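Local coordinates for chorismatase (Streptomyces hygroscopicus, PDB 4BPS), which hydrolyses chorismate to a dihydroxy-dihydrobenzoate and pyruvate, a step in making the immunosuppressants FK506 and FK520, at residues 39-50 / 93-104; 201-209 / 272-283. All blocks are in the same frame, centred on the assembly; numbering follows the deposited sequence.

Contact 1 of 2, residues 39-50 / 93-104; sequences LGLIEHGTGHTD and ARTDAYLFGVVR
F100 lies lengthwise along the backbone of L39 and G40 in strand 38-44, its ring reaching G40, where the lack of a side chain lets the ring approach the backbone: CA of G40 is 3.5 Å from CE2 of F100. The ring is carried there by a side chain extended away from its own amide, with CG anti to the backbone N (chi1 177°). L39 crosses the root of the same side chain at a slant and straddles the hairpin with its two methyls. CD1 rests 4.0 Å from CB of F100, while CD2 turns to A93 and sits 4.0 Å from its CB. At the far end of the ring, by CZ, CD1 of I42 meets the edge close to the ring plane and also packs 3.9 Å from CG2 of V102, the two branched side chains sliding past one another in opposite directions.

Beyond this apolar row the contact turns polar at R104. Its chain bends at chi3 and brings the guanidinium slantwise across the H48 side chain, its plane 27° from the imidazole; NH2 of R104 is 3.4 Å from CB of H48. The carbonyl O of T49 stands over one guanidinium face, 3.1 Å from NH1, at too poor an angle for a hydrogen bond. NH1 is instead bonded to A61 O and T60 OG1, and NH2 to G187 O, which ties the group both to strand 57-62 of the first sheet and to the chain just before strand 189-196 of the second.

This is sheet-on-sheet packing: segments 39-44 and 98-104 cross at 32°, 7.0 Å apart at closest approach. Strand 38-44 belongs to a five-stranded mixed sheet, where L39 and G40 both face W76 in a classic beta bulge. The six-stranded sheet lies between it, with V192 touching I42 and F100, and helix 112-129, which V103 meets on the other face.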
loop_
_atom_site.group_PDB
_atom_site.type_symbol
_atom_site.label_atom_id
_atom_site.label_comp_id
_atom_site.label_asym_id
_atom_site.label_seq_id
_atom_site.Cartn_x
_atom_site.Cartn_y
_atom_site.Cartn_z
ATOM N N LEU A 39 15.591 -2.346 4.722
ATOM C CA LEU A 39 15.337 -0.921 4.548
ATOM C C LEU A 39 14.459 -0.411 5.676
ATOM O O LEU A 39 14.773 0.606 6.265
ATOM C CB LEU A 39 14.622 -0.640 3.229
ATOM C CG LEU A 39 15.391 -0.402 1.959
ATOM C CD1 LEU A 39 14.415 -0.317 0.812
ATOM C CD2 LEU A 39 16.169 0.920 2.071
ATOM N N GLY A 40 13.364 -1.103 5.971
ATOM C CA GLY A 40 12.425 -0.590 6.948
ATOM C C GLY A 40 11.402 -1.640 7.304
ATOM O O GLY A 40 11.326 -2.677 6.641
ATOM N N LEU A 41 10.622 -1.353 8.343
ATOM C CA LEU A 41 9.765 -2.350 8.965
ATOM C C LEU A 41 8.438 -1.738 9.379
ATOM O O LEU A 41 8.409 -0.670 9.996
ATOM C CB LEU A 41 10.460 -2.910 10.232
ATOM C CG LEU A 41 11.864 -3.508 10.143
ATOM C CD1 LEU A 41 12.897 -2.449 10.433
ATOM C CD2 LEU A 41 11.966 -4.630 11.123
ATOM N N ILE A 42 7.350 -2.438 9.071
ATOM C CA ILE A 42 6.011 -2.044 9.503
ATOM C C ILE A 42 5.432 -3.185 10.327
ATOM O O ILE A 42 5.272 -4.303 9.827
ATOM C CB ILE A 42 5.081 -1.754 8.300
ATOM C CG1 ILE A 42 5.698 -0.680 7.387
ATOM C CG2 ILE A 42 3.692 -1.389 8.793
ATOM C CD1 ILE A 42 5.900 0.679 8.044
ATOM N N GLU A 43 5.154 -2.894 11.594
ATOM C CA GLU A 43 4.599 -3.900 12.509
ATOM C C GLU A 43 3.080 -3.843 12.504
ATOM O O GLU A 43 2.472 -2.890 12.988
ATOM C CB GLU A 43 5.130 -3.670 13.925
ATOM C CG GLU A 43 6.644 -3.709 13.956
ATOM C CD GLU A 43 7.218 -3.464 15.319
ATOM O OE1 GLU A 43 6.632 -2.670 16.084
ATOM O OE2 GLU A 43 8.272 -4.050 15.625
ATOM N N HIS A 44 2.447 -4.858 11.918
ATOM C CA HIS A 44 0.990 -4.979 11.916
ATOM C C HIS A 44 0.554 -5.698 13.166
ATOM O O HIS A 44 1.080 -6.747 13.496
ATOM C CB HIS A 44 0.548 -5.798 10.700
ATOM C CG HIS A 44 0.821 -5.097 9.414
ATOM N ND1 HIS A 44 0.002 -4.100 8.925
ATOM C CD2 HIS A 44 1.866 -5.211 8.560
ATOM C CE1 HIS A 44 0.539 -3.638 7.807
ATOM N NE2 HIS A 44 1.662 -4.301 7.559
ATOM N N GLY A 45 -0.401 -5.148 13.890
ATOM C CA GLY A 45 -0.792 -5.757 15.145
ATOM C C GLY A 45 -1.936 -4.986 15.782
ATOM O O GLY A 45 -2.712 -4.316 15.085
ATOM N N THR A 46 -1.999 -5.066 17.105
ATOM C CA THR A 46 -3.126 -4.561 17.866
ATOM C C THR A 46 -2.823 -3.237 18.591
ATOM O O THR A 46 -3.483 -2.881 19.572
ATOM C CB THR A 46 -3.637 -5.625 18.868
ATOM O OG1 THR A 46 -2.574 -5.931 19.786
ATOM C CG2 THR A 46 -4.097 -6.879 18.170
ATOM N N GLY A 47 -1.898 -2.452 18.054
ATOM C CA GLY A 47 -1.608 -1.146 18.605
ATOM C C GLY A 47 -0.752 -0.348 17.634
ATOM O O GLY A 47 -0.528 -0.761 16.486
ATOM N N HIS A 48 -0.304 0.823 18.081
ATOM C CA HIS A 48 0.521 1.655 17.225
ATOM C C HIS A 48 1.657 2.271 18.056
ATOM O O HIS A 48 1.667 2.180 19.296
ATOM C CB HIS A 48 -0.296 2.740 16.507
ATOM C CG HIS A 48 -0.883 3.791 17.396
ATOM N ND1 HIS A 48 -2.128 3.667 17.974
ATOM C CD2 HIS A 48 -0.399 4.999 17.785
ATOM C CE1 HIS A 48 -2.372 4.754 18.696
ATOM N NE2 HIS A 48 -1.339 5.573 18.602
ATOM N N THR A 49 2.617 2.857 17.359
ATOM C CA THR A 49 3.755 3.534 17.973
ATOM C C THR A 49 4.053 4.800 17.164
ATOM O O THR A 49 3.433 5.060 16.127
ATOM C CB THR A 49 5.030 2.653 17.970
ATOM O OG1 THR A 49 5.464 2.440 16.617
ATOM C CG2 THR A 49 4.812 1.317 18.631
ATOM N N ASP A 50 5.050 5.552 17.623
ATOM C CA ASP A 50 5.604 6.620 16.793
ATOM C C ASP A 50 6.443 6.025 15.660
ATOM O O ASP A 50 6.582 4.805 15.529
ATOM C CB ASP A 50 6.409 7.657 17.629
ATOM C CG ASP A 50 7.783 7.147 18.121
ATOM O OD1 ASP A 50 8.117 5.947 17.976
ATOM O OD2 ASP A 50 8.530 7.981 18.684
ATOM N N ALA A 93 15.203 5.536 4.833
ATOM C CA ALA A 93 16.475 4.890 4.519
ATOM C C ALA A 93 16.575 4.814 3.010
ATOM O O ALA A 93 15.567 4.556 2.333
ATOM C CB ALA A 93 16.537 3.478 5.109
ATOM N N ARG A 94 17.781 5.009 2.476
ATOM C CA ARG A 94 17.965 4.960 1.028
ATOM C C ARG A 94 19.150 4.072 0.686
ATOM O O ARG A 94 20.151 4.014 1.428
ATOM C CB ARG A 94 18.194 6.375 0.456
ATOM C CG ARG A 94 19.538 7.003 0.813
ATOM C CD ARG A 94 19.612 8.501 0.381
ATOM N NE ARG A 94 20.966 9.020 0.615
ATOM C CZ ARG A 94 22.001 8.838 -0.211
ATOM N NH1 ARG A 94 21.835 8.210 -1.367
ATOM N NH2 ARG A 94 23.218 9.267 0.116
ATOM N N THR A 95 19.029 3.398 -0.453
ATOM C CA THR A 95 20.187 2.900 -1.183
ATOM C C THR A 95 20.501 3.948 -2.244
ATOM O O THR A 95 19.807 4.951 -2.345
ATOM C CB THR A 95 19.898 1.558 -1.836
ATOM O OG1 THR A 95 18.913 1.748 -2.860
ATOM C CG2 THR A 95 19.422 0.536 -0.800
ATOM N N ASP A 96 21.536 3.773 -3.063
ATOM C CA ASP A 96 21.742 4.756 -4.111
ATOM C C ASP A 96 20.574 4.813 -5.094
ATOM O O ASP A 96 20.290 5.893 -5.636
ATOM C CB ASP A 96 23.070 4.539 -4.819
ATOM C CG ASP A 96 24.256 4.983 -3.958
ATOM O OD1 ASP A 96 24.106 5.892 -3.106
ATOM O OD2 ASP A 96 25.368 4.448 -4.142
ATOM N N ALA A 97 19.838 3.710 -5.262
ATOM C CA ALA A 97 18.768 3.648 -6.259
ATOM C C ALA A 97 17.340 3.781 -5.727
ATOM O O ALA A 97 16.449 4.144 -6.514
ATOM C CB ALA A 97 18.887 2.352 -7.061
ATOM N N TYR A 98 17.096 3.469 -4.444
ATOM C CA TYR A 98 15.728 3.432 -3.915
ATOM C C TYR A 98 15.655 4.036 -2.515
ATOM O O TYR A 98 16.644 4.094 -1.784
ATOM C CB TYR A 98 15.170 1.996 -3.892
ATOM C CG TYR A 98 15.163 1.372 -5.264
ATOM C CD1 TYR A 98 14.178 1.711 -6.202
ATOM C CD2 TYR A 98 16.150 0.468 -5.657
ATOM C CE1 TYR A 98 14.203 1.153 -7.489
ATOM C CE2 TYR A 98 16.165 -0.078 -6.933
ATOM C CZ TYR A 98 15.184 0.253 -7.833
ATOM O OH TYR A 98 15.166 -0.273 -9.114
ATOM N N LEU A 99 14.449 4.460 -2.145
ATOM C CA LEU A 99 14.172 5.130 -0.867
ATOM C C LEU A 99 12.917 4.498 -0.248
ATOM O O LEU A 99 11.934 4.237 -0.953
ATOM C CB LEU A 99 13.908 6.606 -1.146
ATOM C CG LEU A 99 13.426 7.529 -0.031
ATOM C CD1 LEU A 99 14.514 7.697 0.975
ATOM C CD2 LEU A 99 12.982 8.918 -0.590
ATOM N N PHE A 100 12.957 4.269 1.064
ATOM C CA PHE A 100 11.805 3.825 1.856
ATOM C C PHE A 100 11.548 4.870 2.929
ATOM O O PHE A 100 12.481 5.271 3.605
ATOM C CB PHE A 100 12.117 2.476 2.513
ATOM C CG PHE A 100 11.026 1.954 3.408
ATOM C CD1 PHE A 100 9.939 1.294 2.880
ATOM C CD2 PHE A 100 11.095 2.097 4.780
ATOM C CE1 PHE A 100 8.931 0.790 3.713
ATOM C CE2 PHE A 100 10.086 1.595 5.602
ATOM C CZ PHE A 100 9.012 0.955 5.060
ATOM N N GLY A 101 10.290 5.268 3.110
ATOM C CA GLY A 101 9.944 6.220 4.156
ATOM C C GLY A 101 8.643 5.879 4.845
ATOM O O GLY A 101 7.755 5.217 4.281
ATOM N N VAL A 102 8.518 6.369 6.079
ATOM C CA VAL A 102 7.347 6.166 6.899
ATOM C C VAL A 102 7.076 7.440 7.688
ATOM O O VAL A 102 8.012 8.037 8.215
ATOM C CB VAL A 102 7.697 5.041 7.949
ATOM C CG1 VAL A 102 6.529 4.768 8.875
ATOM C CG2 VAL A 102 8.217 3.755 7.291
ATOM N N VAL A 103 5.810 7.841 7.781
ATOM C CA VAL A 103 5.446 9.069 8.475
ATOM C C VAL A 103 4.004 8.925 8.943
ATOM O O VAL A 103 3.211 8.215 8.324
ATOM C CB VAL A 103 5.608 10.292 7.539
ATOM C CG1 VAL A 103 4.794 10.161 6.244
ATOM C CG2 VAL A 103 5.291 11.598 8.251
ATOM N N ARG A 104 3.634 9.564 10.047
ATOM C CA ARG A 104 2.256 9.498 10.504
ATOM C C ARG A 104 1.800 10.793 11.139
ATOM O O ARG A 104 2.620 11.634 11.529
ATOM C CB ARG A 104 2.067 8.284 11.432
ATOM C CG ARG A 104 2.779 8.386 12.773
ATOM C CD ARG A 104 2.859 7.053 13.505
ATOM N NE ARG A 104 1.515 6.553 13.776
ATOM C CZ ARG A 104 1.141 5.278 13.703
ATOM N NH1 ARG A 104 2.027 4.304 13.483
ATOM N NH2 ARG A 104 -0.131 4.970 13.905
#

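Contact 2 of 2, residues 201-209 / 272-283; sequences RINIENPAV and RVIGAENLRRHG
An Asx turn at N206, inside a type I beta turn from N206 to V209, follows strand 201-204 and docks on the end of helix 259-274, while the strand itself packs on the short helix 276-281. OD1 of N206 takes two donors: the amide N of A208, which closes the turn, and NH2 of R272 at 2.8 Å. The arginine bond lies in the carbonyl plane on a lone pair of OD1. N269 joins the group by accepting from both R272 NH2 and N206 ND2, and CB of A208 lies over one face of the guanidinium, toward its rim. This turn is near the substrate site, with the N206 side chain about 4 Å from that of R228, a substrate-binding residue.

N278 ties the two helices to the residue that follows the strand. With CG anti to the backbone N (chi1 -168°), its ND2 reaches back to V273 O at 2.9 Å and also donates to E205 O at 3.0 Å, so one amide nitrogen bridges two backbone carbonyls. The second bond runs almost in line with the E205 C=O, at a C=O...donor angle of 167°. The other amide atom, OD1, lies against the P207 ring, 3.3 Å from CD.

Between the two helices and the H282 ring packs I204, its CD1 3.8 Å from CD2 of L279. The H282 imidazole is held by ND1, which donates to N278 O at 2.8 Å with that oxygen in the ring plane; CG2 of I204 then makes a CH-pi contact over the ring centre, 3.8 Å from the centroid and 6° off the normal.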
loop_
_atom_site.group_PDB
_atom_site.type_symbol
_atom_site.label_atom_id
_atom_site.label_comp_id
_atom_site.label_asym_id
_atom_site.label_seq_id
_atom_site.Cartn_x
_atom_site.Cartn_y
_atom_site.Cartn_z
ATOM N N ARG A 201 9.488 3.245 -14.079
ATOM C CA ARG A 201 8.386 3.209 -13.131
ATOM C C ARG A 201 7.141 3.369 -13.987
ATOM O O ARG A 201 6.855 4.456 -14.503
ATOM C CB ARG A 201 8.512 4.329 -12.087
ATOM C CG ARG A 201 7.461 4.281 -10.951
ATOM C CD ARG A 201 6.059 4.848 -11.338
ATOM N NE ARG A 201 6.058 6.112 -12.117
ATOM C CZ ARG A 201 6.167 7.322 -11.571
ATOM N NH1 ARG A 201 6.213 7.435 -10.234
ATOM N NH2 ARG A 201 6.115 8.456 -12.302
ATOM N N ILE A 202 6.429 2.262 -14.199
ATOM C CA ILE A 202 5.276 2.235 -15.108
ATOM C C ILE A 202 4.017 1.992 -14.296
ATOM O O ILE A 202 3.856 0.947 -13.673
ATOM C CB ILE A 202 5.436 1.134 -16.177
ATOM C CG1 ILE A 202 6.676 1.379 -17.048
ATOM C CG2 ILE A 202 4.175 1.074 -17.056
ATOM C CD1 ILE A 202 7.079 0.169 -17.897
ATOM N N ASN A 203 3.121 2.968 -14.285
ATOM C CA ASN A 203 1.848 2.812 -13.580
ATOM C C ASN A 203 0.858 2.122 -14.504
ATOM O O ASN A 203 0.770 2.432 -15.699
ATOM C CB ASN A 203 1.361 4.163 -13.086
ATOM C CG ASN A 203 2.234 4.700 -11.976
ATOM O OD1 ASN A 203 2.774 3.940 -11.182
ATOM N ND2 ASN A 203 2.389 6.015 -11.926
ATOM N N ILE A 204 0.111 1.185 -13.933
ATOM C CA ILE A 204 -0.728 0.272 -14.684
ATOM C C ILE A 204 -2.167 0.391 -14.222
ATOM O O ILE A 204 -2.455 0.370 -13.013
ATOM C CB ILE A 204 -0.209 -1.185 -14.491
ATOM C CG1 ILE A 204 1.238 -1.277 -15.011
ATOM C CG2 ILE A 204 -1.105 -2.179 -15.207
ATOM C CD1 ILE A 204 2.050 -2.427 -14.400
ATOM N N GLU A 205 -3.070 0.489 -15.199
ATOM C CA GLU A 205 -4.513 0.493 -14.935
ATOM C C GLU A 205 -5.115 -0.889 -15.211
ATOM O O GLU A 205 -4.455 -1.770 -15.778
ATOM C CB GLU A 205 -5.223 1.570 -15.767
ATOM C CG GLU A 205 -4.794 2.978 -15.388
ATOM C CD GLU A 205 -5.110 3.312 -13.935
ATOM O OE1 GLU A 205 -6.311 3.381 -13.559
ATOM O OE2 GLU A 205 -4.150 3.475 -13.144
ATOM N N ASN A 206 -6.375 -1.064 -14.811
ATOM C CA ASN A 206 -7.132 -2.322 -14.976
ATOM C C ASN A 206 -8.230 -2.046 -15.978
ATOM O O ASN A 206 -9.044 -1.185 -15.733
ATOM C CB ASN A 206 -7.779 -2.686 -13.614
ATOM C CG ASN A 206 -8.741 -3.906 -13.645
ATOM O OD1 ASN A 206 -9.373 -4.239 -14.649
ATOM N ND2 ASN A 206 -8.852 -4.561 -12.483
ATOM N N PRO A 207 -8.300 -2.779 -17.100
ATOM C CA PRO A 207 -9.269 -2.436 -18.162
ATOM C C PRO A 207 -10.778 -2.441 -17.869
ATOM O O PRO A 207 -11.585 -1.938 -18.668
ATOM C CB PRO A 207 -9.010 -3.530 -19.213
ATOM C CG PRO A 207 -7.753 -4.074 -18.964
ATOM C CD PRO A 207 -7.391 -3.856 -17.524
ATOM N N ALA A 208 -11.166 -3.060 -16.775
ATOM C CA ALA A 208 -12.593 -3.088 -16.369
ATOM C C ALA A 208 -12.839 -2.317 -15.072
ATOM O O ALA A 208 -13.898 -2.491 -14.443
ATOM C CB ALA A 208 -13.063 -4.532 -16.232
ATOM N N VAL A 209 -11.878 -1.474 -14.680
ATOM C CA VAL A 209 -12.017 -0.690 -13.453
ATOM C C VAL A 209 -11.689 0.746 -13.793
ATOM O O VAL A 209 -10.686 1.030 -14.457
ATOM C CB VAL A 209 -11.110 -1.237 -12.321
ATOM C CG1 VAL A 209 -11.133 -0.323 -11.101
ATOM C CG2 VAL A 209 -11.585 -2.647 -11.915
ATOM N N ARG A 272 -6.400 -9.820 -13.686
ATOM C CA ARG A 272 -6.513 -9.047 -14.921
ATOM C C ARG A 272 -5.386 -8.023 -15.017
ATOM O O ARG A 272 -4.800 -7.830 -16.083
ATOM C CB ARG A 272 -7.873 -8.356 -15.029
ATOM C CG ARG A 272 -8.113 -7.842 -16.440
ATOM C CD ARG A 272 -9.413 -7.077 -16.616
ATOM N NE ARG A 272 -10.502 -7.886 -16.109
ATOM C CZ ARG A 272 -11.084 -7.695 -14.936
ATOM N NH1 ARG A 272 -12.014 -8.536 -14.517
ATOM N NH2 ARG A 272 -10.747 -6.667 -14.172
ATOM N N VAL A 273 -5.073 -7.362 -13.909
ATOM C CA VAL A 273 -4.084 -6.307 -13.898
ATOM C C VAL A 273 -2.713 -6.839 -14.294
ATOM O O VAL A 273 -1.947 -6.183 -14.995
ATOM C CB VAL A 273 -4.032 -5.678 -12.498
ATOM C CG1 VAL A 273 -2.781 -4.857 -12.308
ATOM C CG2 VAL A 273 -5.258 -4.828 -12.290
ATOM N N ILE A 274 -2.394 -8.041 -13.804
ATOM C CA ILE A 274 -1.061 -8.630 -14.018
ATOM C C ILE A 274 -0.983 -9.559 -15.235
ATOM O O ILE A 274 0.083 -10.120 -15.504
ATOM C CB ILE A 274 -0.561 -9.373 -12.746
ATOM C CG1 ILE A 274 -1.338 -10.692 -12.539
ATOM C CG2 ILE A 274 -0.620 -8.432 -11.540
ATOM C CD1 ILE A 274 -0.947 -11.485 -11.291
ATOM N N GLY A 275 -2.078 -9.706 -15.972
ATOM C CA GLY A 275 -2.125 -10.624 -17.094
ATOM C C GLY A 275 -1.309 -10.150 -18.271
ATOM O O GLY A 275 -1.090 -8.957 -18.450
ATOM N N ALA A 276 -0.889 -11.109 -19.089
ATOM C CA ALA A 276 -0.001 -10.867 -20.215
ATOM C C ALA A 276 -0.454 -9.707 -21.099
ATOM O O ALA A 276 0.371 -8.850 -21.434
ATOM C CB ALA A 276 0.143 -12.136 -21.058
ATOM N N GLU A 277 -1.718 -9.688 -21.497
ATOM C CA GLU A 277 -2.124 -8.694 -22.459
ATOM C C GLU A 277 -2.234 -7.318 -21.817
ATOM O O GLU A 277 -1.909 -6.327 -22.467
ATOM C CB GLU A 277 -3.428 -9.111 -23.160
ATOM C CG GLU A 277 -3.956 -8.137 -24.195
ATOM C CD GLU A 277 -3.048 -7.887 -25.365
ATOM O OE1 GLU A 277 -2.087 -8.643 -25.593
ATOM O OE2 GLU A 277 -3.322 -6.906 -26.101
ATOM N N ASN A 278 -2.660 -7.234 -20.557
ATOM C CA ASN A 278 -2.705 -5.928 -19.916
ATOM C C ASN A 278 -1.294 -5.383 -19.744
ATOM O O ASN A 278 -1.038 -4.195 -19.976
ATOM C CB ASN A 278 -3.414 -5.978 -18.549
ATOM C CG ASN A 278 -3.722 -4.595 -18.026
ATOM O OD1 ASN A 278 -4.317 -3.791 -18.730
ATOM N ND2 ASN A 278 -3.274 -4.294 -16.812
ATOM N N LEU A 279 -0.370 -6.242 -19.328
ATOM C CA LEU A 279 1.001 -5.786 -19.138
ATOM C C LEU A 279 1.610 -5.357 -20.479
ATOM O O LEU A 279 2.234 -4.295 -20.563
ATOM C CB LEU A 279 1.826 -6.847 -18.405
ATOM C CG LEU A 279 1.416 -7.039 -16.931
ATOM C CD1 LEU A 279 2.374 -7.989 -16.260
ATOM C CD2 LEU A 279 1.322 -5.748 -16.132
ATOM N N ARG A 280 1.360 -6.132 -21.541
ATOM C CA ARG A 280 1.852 -5.764 -22.865
ATOM C C ARG A 280 1.354 -4.393 -23.273
ATOM O O ARG A 280 2.108 -3.603 -23.823
ATOM C CB ARG A 280 1.422 -6.808 -23.919
ATOM C CG ARG A 280 2.033 -6.566 -25.325
ATOM C CD ARG A 280 1.418 -7.467 -26.443
ATOM N NE ARG A 280 0.042 -7.088 -26.783
ATOM C CZ ARG A 280 -0.284 -6.114 -27.632
ATOM N NH1 ARG A 280 0.671 -5.417 -28.255
ATOM N NH2 ARG A 280 -1.560 -5.821 -27.858
ATOM N N ARG A 281 0.073 -4.129 -23.021
ATOM C CA ARG A 281 -0.539 -2.861 -23.398
ATOM C C ARG A 281 0.075 -1.694 -22.616
ATOM O O ARG A 281 -0.041 -0.547 -23.043
ATOM C CB ARG A 281 -2.074 -2.935 -23.253
ATOM C CG ARG A 281 -2.797 -3.678 -24.437
ATOM C CD ARG A 281 -4.294 -4.011 -24.183
ATOM N NE ARG A 281 -4.983 -4.557 -25.372
ATOM C CZ ARG A 281 -5.641 -3.825 -26.290
ATOM N NH1 ARG A 281 -5.686 -2.493 -26.153
ATOM N NH2 ARG A 281 -6.245 -4.408 -27.371
ATOM N N HIS A 282 0.720 -1.980 -21.483
ATOM C CA HIS A 282 1.423 -0.949 -20.698
ATOM C C HIS A 282 2.940 -0.968 -20.924
ATOM O O HIS A 282 3.678 -0.266 -20.227
ATOM C CB HIS A 282 1.126 -1.128 -19.202
ATOM C CG HIS A 282 -0.265 -0.732 -18.828
ATOM N ND1 HIS A 282 -1.349 -1.566 -19.008
ATOM C CD2 HIS A 282 -0.759 0.417 -18.301
ATOM C CE1 HIS A 282 -2.447 -0.955 -18.590
ATOM N NE2 HIS A 282 -2.117 0.249 -18.156
ATOM N N GLY A 283 3.417 -1.771 -21.876
ATOM C CA GLY A 283 4.834 -1.783 -22.208
ATOM C C GLY A 283 5.690 -2.708 -21.365
ATOM O O GLY A 283 6.909 -2.598 -21.389
#

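In the fold
Both contacts are partly buried and lie on opposite sides of the chain's centre, their own centres 28 Å apart and their nearest atoms about 8 Å from each other, without touching. Contact 1 joins strands of two different sheets, face to face, and relies on apolar packing, with an arginine at its more open end. Contact 2 joins an edge strand of the third sheet and the turn after it to two helices, and there side-chain amides, an arginine and a histidine do much of the holding. Contact 1 is remote from the annotated sites; contact 2 comes close to the substrate pocket at its turn, while the outer side of its short helix, with E277, R280 and R281, is exposed.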